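Local coordinates for protein neurotoxin (Clostridium botulinum, PDB 2QN0) that is the light-chain zinc protease of type C1 botulinum neurotoxin and probably cleaves neuronal SNARE proteins, with dual substrate specificity, at residues 42-47 and 150-155; 57-62 and 72-77; 94-99 and 391-396. All coordinates share one frame; numbering follows the deposited sequence.

Contact 1 of 3, residues 42-47 and 150-155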
loop_
_atom_site.group_PDB
_atom_site.type_symbol
_atom_site.label_atom_id
_atom_site.label_comp_id
_atom_site.label_asym_id
_atom_site.label_seq_id
_atom_site.Cartn_x
_atom_site.Cartn_y
_atom_site.Cartn_z
ATOM N N ASN A 42 10.748 -6.183 6.117
ATOM C CA ASN A 42 10.475 -4.846 6.617
ATOM C C ASN A 42 9.026 -4.382 6.459
ATOM O O ASN A 42 8.750 -3.185 6.450
ATOM C CB ASN A 42 11.429 -3.855 5.946
ATOM C CG ASN A 42 12.894 -4.205 6.184
ATOM O OD1 ASN A 42 13.720 -4.117 5.276
ATOM N ND2 ASN A 42 13.218 -4.598 7.412
ATOM N N ILE A 43 8.104 -5.331 6.330
ATOM C CA ILE A 43 6.685 -5.002 6.220
ATOM C C ILE A 43 6.027 -5.359 7.553
ATOM O O ILE A 43 6.053 -6.517 7.973
ATOM C CB ILE A 43 5.981 -5.813 5.118
ATOM C CG1 ILE A 43 6.594 -5.499 3.748
ATOM C CG2 ILE A 43 4.485 -5.471 5.111
ATOM C CD1 ILE A 43 6.002 -6.329 2.616
ATOM N N TRP A 44 5.444 -4.362 8.208
ATOM C CA TRP A 44 4.785 -4.557 9.494
ATOM C C TRP A 44 3.308 -4.217 9.417
ATOM O O TRP A 44 2.871 -3.490 8.526
ATOM C CB TRP A 44 5.416 -3.657 10.558
ATOM C CG TRP A 44 6.817 -4.018 10.920
ATOM C CD1 TRP A 44 7.946 -3.794 10.185
ATOM C CD2 TRP A 44 7.235 -4.693 12.110
ATOM N NE1 TRP A 44 9.048 -4.289 10.847
ATOM C CE2 TRP A 44 8.638 -4.847 12.030
ATOM C CE3 TRP A 44 6.559 -5.184 13.237
ATOM C CZ2 TRP A 44 9.381 -5.475 13.038
ATOM C CZ3 TRP A 44 7.300 -5.811 14.242
ATOM C CH2 TRP A 44 8.696 -5.949 14.132
ATOM N N VAL A 45 2.537 -4.750 10.358
ATOM C CA VAL A 45 1.118 -4.450 10.418
ATOM C C VAL A 45 0.727 -4.077 11.844
ATOM O O VAL A 45 1.120 -4.746 12.802
ATOM C CB VAL A 45 0.247 -5.643 9.945
ATOM C CG1 VAL A 45 0.549 -6.880 10.768
ATOM C CG2 VAL A 45 -1.235 -5.278 10.062
ATOM N N ILE A 46 -0.001 -2.972 11.971
ATOM C CA ILE A 46 -0.518 -2.501 13.256
ATOM C C ILE A 46 -2.022 -2.503 13.005
ATOM O O ILE A 46 -2.548 -1.616 12.331
ATOM C CB ILE A 46 -0.048 -1.073 13.583
ATOM C CG1 ILE A 46 1.481 -1.036 13.679
ATOM C CG2 ILE A 46 -0.663 -0.619 14.908
ATOM C CD1 ILE A 46 2.048 0.351 13.944
ATOM N N PRO A 47 -2.729 -3.520 13.528
ATOM C CA PRO A 47 -4.180 -3.698 13.376
ATOM C C PRO A 47 -5.064 -2.696 14.114
ATOM O O PRO A 47 -6.040 -3.089 14.751
ATOM C CB PRO A 47 -4.416 -5.129 13.887
ATOM C CG PRO A 47 -3.041 -5.742 13.998
ATOM C CD PRO A 47 -2.171 -4.586 14.373
ATOM N N GLY A 150 14.567 1.439 21.857
ATOM C CA GLY A 150 15.258 1.457 20.582
ATOM C C GLY A 150 14.303 1.824 19.465
ATOM O O GLY A 150 13.247 2.411 19.705
ATOM N N SER A 151 14.669 1.487 18.237
ATOM C CA SER A 151 13.800 1.790 17.111
ATOM C C SER A 151 14.026 0.829 15.957
ATOM O O SER A 151 15.016 0.098 15.930
ATOM C CB SER A 151 14.020 3.237 16.651
ATOM O OG SER A 151 15.384 3.495 16.385
ATOM N N ILE A 152 13.077 0.804 15.027
ATOM C CA ILE A 152 13.188 -0.043 13.848
ATOM C C ILE A 152 12.846 0.814 12.629
ATOM O O ILE A 152 12.277 1.897 12.763
ATOM C CB ILE A 152 12.233 -1.264 13.894
ATOM C CG1 ILE A 152 10.780 -0.807 14.012
ATOM C CG2 ILE A 152 12.616 -2.179 15.056
ATOM C CD1 ILE A 152 9.772 -1.926 13.758
ATOM N N ASN A 153 13.203 0.322 11.451
ATOM C CA ASN A 153 12.946 1.049 10.214
ATOM C C ASN A 153 12.065 0.251 9.262
ATOM O O ASN A 153 12.559 -0.410 8.350
ATOM C CB ASN A 153 14.269 1.390 9.520
ATOM C CG ASN A 153 14.950 2.607 10.116
ATOM O OD1 ASN A 153 15.085 2.732 11.336
ATOM N ND2 ASN A 153 15.394 3.511 9.251
ATOM N N PRO A 154 10.742 0.290 9.472
ATOM C CA PRO A 154 9.852 -0.451 8.578
ATOM C C PRO A 154 9.894 0.238 7.215
ATOM O O PRO A 154 10.196 1.430 7.132
ATOM C CB PRO A 154 8.472 -0.273 9.223
ATOM C CG PRO A 154 8.771 0.079 10.655
ATOM C CD PRO A 154 9.984 0.964 10.538
ATOM N N SER A 155 9.614 -0.501 6.149
ATOM C CA SER A 155 9.561 0.110 4.825
ATOM C C SER A 155 8.085 0.377 4.551
ATOM O O SER A 155 7.720 1.351 3.890
ATOM C CB SER A 155 10.128 -0.824 3.758
ATOM O OG SER A 155 11.542 -0.856 3.829
HETATM O O HOH W 1 11.928 -3.553 9.567
#
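Trp44 with Ile152 and Asn42 with Ser155 join strand 43-46, inside the mixed sheet, to the chain leaving the outermost strand 146-152, in a mainly apolar contact with one backbone bond. Ile152 approaches the indole from the opposite direction: with CG1 set between backbone N and carbonyl carbon (chi1 59°), CD1 lies over one face of the six-membered ring, 3.6 Å from Trp44 CE2, as a CH-pi contact off-centre toward the rim. Pro154 adds its CB 3.7 Å from Trp44 CD1 at a slant, its compact ring suiting a buried bend. At the indole edge a water in the ring plane accepts from Trp44 NE1 (3.2 Å) and from Asn42 ND2 (2.7 Å) and donates weakly to Asn153 O, so the buried N-H is satisfied without breaking the apolar face. Asn153 directs its own amide to Phe129 O. Ser155 N gives Asn42 O a nearly straight bond of 2.8 Å (168°), lying in the carbonyl plane; small Ser155 also sets its OG beside Asn42 CB. Since Trp44 next bonds Val156 and Ile158, this bond starts a parallel beta ladder: past edge strand 146-152 the chain bends into strand 156-159, parallel to 43-46 in the mixed sheet.

Contact 2 of 3, residues 57-62 and 72-77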
loop_
_atom_site.group_PDB
_atom_site.type_symbol
_atom_site.label_atom_id
_atom_site.label_comp_id
_atom_site.label_asym_id
_atom_site.label_seq_id
_atom_site.Cartn_x
_atom_site.Cartn_y
_atom_site.Cartn_z
ATOM N N ASN A 57 -12.165 11.898 15.123
ATOM C CA ASN A 57 -13.502 11.384 15.389
ATOM C C ASN A 57 -13.822 10.392 14.275
ATOM O O ASN A 57 -13.741 10.734 13.095
ATOM C CB ASN A 57 -14.518 12.531 15.377
ATOM C CG ASN A 57 -15.890 12.099 15.849
ATOM O OD1 ASN A 57 -16.443 11.113 15.365
ATOM N ND2 ASN A 57 -16.452 12.844 16.795
ATOM N N LEU A 58 -14.180 9.166 14.644
ATOM C CA LEU A 58 -14.487 8.137 13.655
ATOM C C LEU A 58 -15.976 8.020 13.335
ATOM O O LEU A 58 -16.397 7.092 12.645
ATOM C CB LEU A 58 -13.952 6.782 14.129
ATOM C CG LEU A 58 -12.448 6.734 14.425
ATOM C CD1 LEU A 58 -12.058 5.338 14.904
ATOM C CD2 LEU A 58 -11.665 7.108 13.173
ATOM N N ASN A 59 -16.772 8.960 13.835
ATOM C CA ASN A 59 -18.209 8.942 13.578
ATOM C C ASN A 59 -18.520 9.578 12.227
ATOM O O ASN A 59 -17.697 10.305 11.673
ATOM C CB ASN A 59 -18.955 9.685 14.691
ATOM C CG ASN A 59 -18.941 8.925 16.005
ATOM O OD1 ASN A 59 -19.545 7.859 16.122
ATOM N ND2 ASN A 59 -18.246 9.465 16.997
ATOM N N LYS A 60 -19.707 9.295 11.699
ATOM C CA LYS A 60 -20.123 9.844 10.414
ATOM C C LYS A 60 -20.012 11.366 10.433
ATOM O O LYS A 60 -20.416 12.014 11.397
ATOM C CB LYS A 60 -21.566 9.431 10.108
ATOM C CG LYS A 60 -21.782 7.923 10.077
ATOM C CD LYS A 60 -23.253 7.546 9.901
ATOM C CE LYS A 60 -23.777 7.871 8.508
ATOM N NZ LYS A 60 -23.787 9.330 8.214
ATOM N N PRO A 61 -19.447 11.955 9.368
ATOM C CA PRO A 61 -19.284 13.409 9.268
ATOM C C PRO A 61 -20.621 14.147 9.250
ATOM O O PRO A 61 -21.594 13.675 8.660
ATOM C CB PRO A 61 -18.522 13.581 7.955
ATOM C CG PRO A 61 -17.741 12.309 7.848
ATOM C CD PRO A 61 -18.764 11.280 8.252
ATOM N N PRO A 62 -20.689 15.313 9.912
ATOM C CA PRO A 62 -21.920 16.107 9.959
ATOM C C PRO A 62 -22.242 16.748 8.609
ATOM O O PRO A 62 -23.350 16.606 8.091
ATOM C CB PRO A 62 -21.613 17.156 11.027
ATOM C CG PRO A 62 -20.622 16.462 11.914
ATOM C CD PRO A 62 -19.720 15.804 10.906
ATOM N N TYR A 72 -18.793 4.813 7.699
ATOM C CA TYR A 72 -18.259 5.205 8.998
ATOM C C TYR A 72 -18.776 4.371 10.166
ATOM O O TYR A 72 -19.981 4.302 10.406
ATOM C CB TYR A 72 -18.575 6.682 9.244
ATOM C CG TYR A 72 -17.960 7.605 8.219
ATOM C CD1 TYR A 72 -16.695 8.156 8.418
ATOM C CD2 TYR A 72 -18.622 7.890 7.024
ATOM C CE1 TYR A 72 -16.102 8.969 7.453
ATOM C CE2 TYR A 72 -18.035 8.700 6.050
ATOM C CZ TYR A 72 -16.776 9.234 6.272
ATOM O OH TYR A 72 -16.187 10.025 5.313
ATOM N N ASP A 73 -17.853 3.739 10.885
ATOM C CA ASP A 73 -18.193 2.923 12.047
ATOM C C ASP A 73 -17.106 3.133 13.094
ATOM O O ASP A 73 -16.022 2.554 13.007
ATOM C CB ASP A 73 -18.271 1.442 11.669
ATOM C CG ASP A 73 -18.618 0.556 12.857
ATOM O OD1 ASP A 73 -18.751 1.089 13.979
ATOM O OD2 ASP A 73 -18.751 -0.671 12.672
ATOM N N PRO A 74 -17.390 3.962 14.109
ATOM C CA PRO A 74 -16.430 4.256 15.176
ATOM C C PRO A 74 -15.999 3.054 16.010
ATOM O O PRO A 74 -14.987 3.114 16.703
ATOM C CB PRO A 74 -17.158 5.308 16.007
ATOM C CG PRO A 74 -18.587 4.877 15.888
ATOM C CD PRO A 74 -18.701 4.569 14.407
ATOM N N ASN A 75 -16.752 1.962 15.933
ATOM C CA ASN A 75 -16.418 0.776 16.715
ATOM C C ASN A 75 -15.653 -0.302 15.949
ATOM O O ASN A 75 -15.247 -1.305 16.534
ATOM C CB ASN A 75 -17.688 0.174 17.321
ATOM C CG ASN A 75 -18.451 1.171 18.167
ATOM O OD1 ASN A 75 -17.881 1.815 19.050
ATOM N ND2 ASN A 75 -19.744 1.308 17.903
ATOM N N TYR A 76 -15.456 -0.108 14.649
ATOM C CA TYR A 76 -14.718 -1.095 13.865
ATOM C C TYR A 76 -13.256 -1.107 14.319
ATOM O O TYR A 76 -12.600 -0.064 14.348
ATOM C CB TYR A 76 -14.803 -0.771 12.371
ATOM C CG TYR A 76 -13.996 -1.714 11.514
ATOM C CD1 TYR A 76 -14.233 -3.087 11.543
ATOM C CD2 TYR A 76 -12.976 -1.238 10.688
ATOM C CE1 TYR A 76 -13.476 -3.966 10.775
ATOM C CE2 TYR A 76 -12.211 -2.110 9.915
ATOM C CZ TYR A 76 -12.465 -3.469 9.964
ATOM O OH TYR A 76 -11.708 -4.336 9.209
ATOM N N LEU A 77 -12.764 -2.294 14.671
ATOM C CA LEU A 77 -11.394 -2.495 15.150
ATOM C C LEU A 77 -11.153 -1.948 16.552
ATOM O O LEU A 77 -10.009 -1.712 16.939
ATOM C CB LEU A 77 -10.372 -1.862 14.197
ATOM C CG LEU A 77 -10.053 -2.599 12.899
ATOM C CD1 LEU A 77 -8.832 -1.946 12.237
ATOM C CD2 LEU A 77 -9.768 -4.065 13.192
HETATM O O HOH W 2 -15.344 5.264 10.888
#
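Asn57 OD1 is gripped twice by Asn59, the residue whose side chain reaches across to Pro74. The backbone N of Asn59 gives the shorter and straighter bond, 2.7 Å to Asn57 OD1 and in the carbonyl plane, while Asn59 ND2 adds a more bent one of 2.9 Å (135°), tilted from that plane. With its own ND2 held this way, the Asn59 amide presents OD1 to the ring of Pro74, 3.1 Å from CG, the two side chains crossing at about a right angle. Leu58 CB packs 4.0 Å from Pro74 CB, at the base of the proline ring.

No direct hydrogen bond joins the segments. A water replaces it, donating to Leu58 O (2.7 Å) and accepting from Asp73 N (2.9 Å), and so links two irregular backbones that run close together.

Both segments are shaped by Asx turns, one at Asn57 and one at Asp73, where Asn75 N meets Asp73 OD1 from above the carboxylate plane. Proline suits the middle of the second, which is combined with a type I beta turn from Asp73 to Tyr76; Arg49 ties this turn down by bonding Asp73 O and Tyr76 O. The whole lies in the surface loop between strand 43-46 and helix 80-97.

At the other end of the contact, Tyr72 turns its CG beside the backbone N (chi1 -61°), and the ring then meets Pro61 face on: CD sits over the ring centre, 7° off the normal, a CH-pi contact whose exact closeness is uncertain because Pro61 is poorly ordered. The aliphatic Lys60 CG rests 3.5 Å from Tyr72 CB, and Val430, the C-terminal residue, touches both Lys60 and Tyr72.

Contact 3 of 3, residues 94-99 and 391-396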
loop_
_atom_site.group_PDB
_atom_site.type_symbol
_atom_site.label_atom_id
_atom_site.label_comp_id
_atom_site.label_asym_id
_atom_site.label_seq_id
_atom_site.Cartn_x
_atom_site.Cartn_y
_atom_site.Cartn_z
ATOM N N PHE A 94 -1.818 -11.734 2.235
ATOM C CA PHE A 94 -0.429 -11.743 1.789
ATOM C C PHE A 94 -0.055 -13.127 1.275
ATOM O O PHE A 94 0.700 -13.252 0.317
ATOM C CB PHE A 94 0.524 -11.315 2.908
ATOM C CG PHE A 94 0.853 -9.845 2.887
ATOM C CD1 PHE A 94 -0.030 -8.911 3.414
ATOM C CD2 PHE A 94 2.031 -9.395 2.296
ATOM C CE1 PHE A 94 0.251 -7.547 3.354
ATOM C CE2 PHE A 94 2.323 -8.034 2.228
ATOM C CZ PHE A 94 1.429 -7.106 2.760
ATOM N N LYS A 95 -0.584 -14.172 1.907
ATOM C CA LYS A 95 -0.295 -15.528 1.449
ATOM C C LYS A 95 -0.848 -15.734 0.036
ATOM O O LYS A 95 -0.211 -16.370 -0.806
ATOM C CB LYS A 95 -0.910 -16.557 2.405
ATOM C CG LYS A 95 -0.238 -16.620 3.774
ATOM C CD LYS A 95 -0.945 -17.651 4.652
ATOM C CE LYS A 95 -0.355 -17.730 6.046
ATOM N NZ LYS A 95 -1.097 -18.738 6.866
ATOM N N ARG A 96 -2.033 -15.193 -0.227
ATOM C CA ARG A 96 -2.635 -15.334 -1.547
ATOM C C ARG A 96 -1.836 -14.523 -2.562
ATOM O O ARG A 96 -1.593 -14.974 -3.678
ATOM C CB ARG A 96 -4.102 -14.882 -1.525
ATOM C CG ARG A 96 -4.816 -15.002 -2.872
ATOM C CD ARG A 96 -6.327 -15.058 -2.678
ATOM N NE ARG A 96 -7.078 -14.656 -3.868
ATOM C CZ ARG A 96 -7.022 -15.263 -5.050
ATOM N NH1 ARG A 96 -6.242 -16.322 -5.228
ATOM N NH2 ARG A 96 -7.758 -14.809 -6.059
ATOM N N ILE A 97 -1.417 -13.327 -2.170
ATOM C CA ILE A 97 -0.620 -12.494 -3.063
ATOM C C ILE A 97 0.668 -13.250 -3.393
ATOM O O ILE A 97 1.117 -13.279 -4.540
ATOM C CB ILE A 97 -0.273 -11.141 -2.391
ATOM C CG1 ILE A 97 -1.543 -10.294 -2.259
ATOM C CG2 ILE A 97 0.784 -10.394 -3.213
ATOM C CD1 ILE A 97 -1.372 -9.040 -1.412
ATOM N N ASN A 98 1.235 -13.885 -2.372
ATOM C CA ASN A 98 2.481 -14.635 -2.490
ATOM C C ASN A 98 2.360 -15.930 -3.293
ATOM O O ASN A 98 3.369 -16.571 -3.590
ATOM C CB ASN A 98 3.006 -14.946 -1.080
ATOM C CG ASN A 98 4.477 -15.314 -1.065
ATOM O OD1 ASN A 98 5.285 -14.724 -1.783
ATOM N ND2 ASN A 98 4.838 -16.274 -0.218
ATOM N N SER A 99 1.135 -16.310 -3.652
ATOM C CA SER A 99 0.918 -17.546 -4.402
ATOM C C SER A 99 1.260 -17.449 -5.891
ATOM O O SER A 99 1.350 -18.473 -6.569
ATOM C CB SER A 99 -0.530 -18.032 -4.229
ATOM O OG SER A 99 -1.451 -17.222 -4.943
ATOM N N ASN A 391 -14.237 -21.934 3.109
ATOM C CA ASN A 391 -15.376 -22.369 2.307
ATOM C C ASN A 391 -15.931 -21.163 1.561
ATOM O O ASN A 391 -16.809 -21.293 0.709
ATOM C CB ASN A 391 -16.475 -22.959 3.193
ATOM C CG ASN A 391 -16.056 -24.254 3.859
ATOM O OD1 ASN A 391 -15.581 -25.178 3.198
ATOM N ND2 ASN A 391 -16.232 -24.328 5.173
ATOM N N VAL A 392 -15.409 -19.989 1.897
ATOM C CA VAL A 392 -15.846 -18.737 1.289
ATOM C C VAL A 392 -14.750 -18.115 0.432
ATOM O O VAL A 392 -14.992 -17.679 -0.696
ATOM C CB VAL A 392 -16.242 -17.714 2.381
ATOM C CG1 VAL A 392 -16.551 -16.359 1.752
ATOM C CG2 VAL A 392 -17.454 -18.222 3.152
ATOM N N TYR A 393 -13.538 -18.100 0.973
ATOM C CA TYR A 393 -12.401 -17.496 0.295
ATOM C C TYR A 393 -11.130 -18.264 0.641
ATOM O O TYR A 393 -10.805 -18.422 1.816
ATOM C CB TYR A 393 -12.272 -16.047 0.775
ATOM C CG TYR A 393 -11.251 -15.205 0.045
ATOM C CD1 TYR A 393 -11.596 -14.500 -1.106
ATOM C CD2 TYR A 393 -9.940 -15.103 0.515
ATOM C CE1 TYR A 393 -10.659 -13.706 -1.774
ATOM C CE2 TYR A 393 -8.994 -14.317 -0.144
ATOM C CZ TYR A 393 -9.364 -13.621 -1.287
ATOM O OH TYR A 393 -8.439 -12.835 -1.939
ATOM N N ASP A 394 -10.417 -18.758 -0.368
ATOM C CA ASP A 394 -9.175 -19.467 -0.089
ATOM C C ASP A 394 -7.992 -18.872 -0.842
ATOM O O ASP A 394 -8.161 -18.068 -1.761
ATOM C CB ASP A 394 -9.298 -20.977 -0.371
ATOM C CG ASP A 394 -9.588 -21.304 -1.827
ATOM O OD1 ASP A 394 -9.100 -20.599 -2.733
ATOM O OD2 ASP A 394 -10.294 -22.306 -2.065
ATOM N N ILE A 395 -6.793 -19.266 -0.434
ATOM C CA ILE A 395 -5.559 -18.766 -1.028
ATOM C C ILE A 395 -5.415 -18.989 -2.530
ATOM O O ILE A 395 -5.014 -18.083 -3.261
ATOM C CB ILE A 395 -4.328 -19.379 -0.307
ATOM C CG1 ILE A 395 -4.283 -18.880 1.138
ATOM C CG2 ILE A 395 -3.045 -19.018 -1.043
ATOM C CD1 ILE A 395 -3.214 -19.541 1.987
ATOM N N GLN A 396 -5.750 -20.185 -2.997
ATOM C CA GLN A 396 -5.607 -20.499 -4.411
ATOM C C GLN A 396 -6.583 -19.816 -5.369
ATOM O O GLN A 396 -6.166 -19.299 -6.407
ATOM C CB GLN A 396 -5.682 -22.014 -4.619
ATOM C CG GLN A 396 -5.432 -22.466 -6.053
ATOM C CD GLN A 396 -4.064 -22.047 -6.572
ATOM O OE1 GLN A 396 -3.053 -22.184 -5.880
ATOM N NE2 GLN A 396 -4.026 -21.544 -7.803
#
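The guanidinium of Arg96 and the ring of Tyr393 stand nearly perpendicular, their planes 83° apart, and it is the edge of the guanidinium that does the bonding: Tyr393 OH and Ile395 O both lie close to its plane, whereas Asp394 O and Gln396 O approach obliquely. NE makes only a bent, weak bond of 3.0 Å to Tyr393 OH. NH1 gives the sounder one, 2.9 Å to Ile395 O (154°), although it arrives above that carbonyl's plane, and it leans weakly on Gln396 O at 3.2 Å as well. Arginine suits this place because one flat, multi-toothed donor can serve two successive backbone carbonyls and a phenol oxygen at once, in a loop without regular structure. The chain reaches them by starting with CG anti to the backbone N (chi1 -180°) and running extended as far as NE.

Beside this polar row Ile395 packs against the helix backbone, its CG2 3.7 Å from Arg96 CA and its CD1 3.8 Å from Lys95 CB. Beyond that methylene the lysine chain extends away to bond Asn7. At the helix end Ser99 OG donates to Arg96 O (2.6 Å), on a lone pair, and Ser99 N takes the same oxygen, so this last-turn carbonyl is held twice.

NH2 of Arg96 forms a salt bridge with Asp222, which also bonds Tyr393 OH; the carboxylate thus balances the arginine's charge and holds both groups in place. Asp222 directly precedes helix 223-238, which carries the zinc ligands His229 and His233, and Phe94 and Ile97 pack on that helix. The contact therefore joins helix 80-97 and the 391-396 loop beside the HExxH helix, which, with Glu269 as third zinc ligand, marks a gluzincin-type protease.

In the fold
From the N terminus, the chain passes through strand 43-46, which opens contact 1, and then into the surface loop where contact 2 pins 57-62 to 72-77. That small closure is completed wholly within the larger loop that contact 1 shuts at 150-155. Helix 80-97 follows, and its end opens contact 3, whose partner 391-396 arrives almost 300 residues later; contacts 1 and 3 therefore cross. Helix 80-97 mediates between them, Phe94 packing on Ile43, while Leu77 touches Pro47 to join contact 2 to the strand. Contacts 2 and 3 do not touch, their nearest atoms about 14 Å apart. Together they tie sheet, surface loop and C-terminal region round this helix.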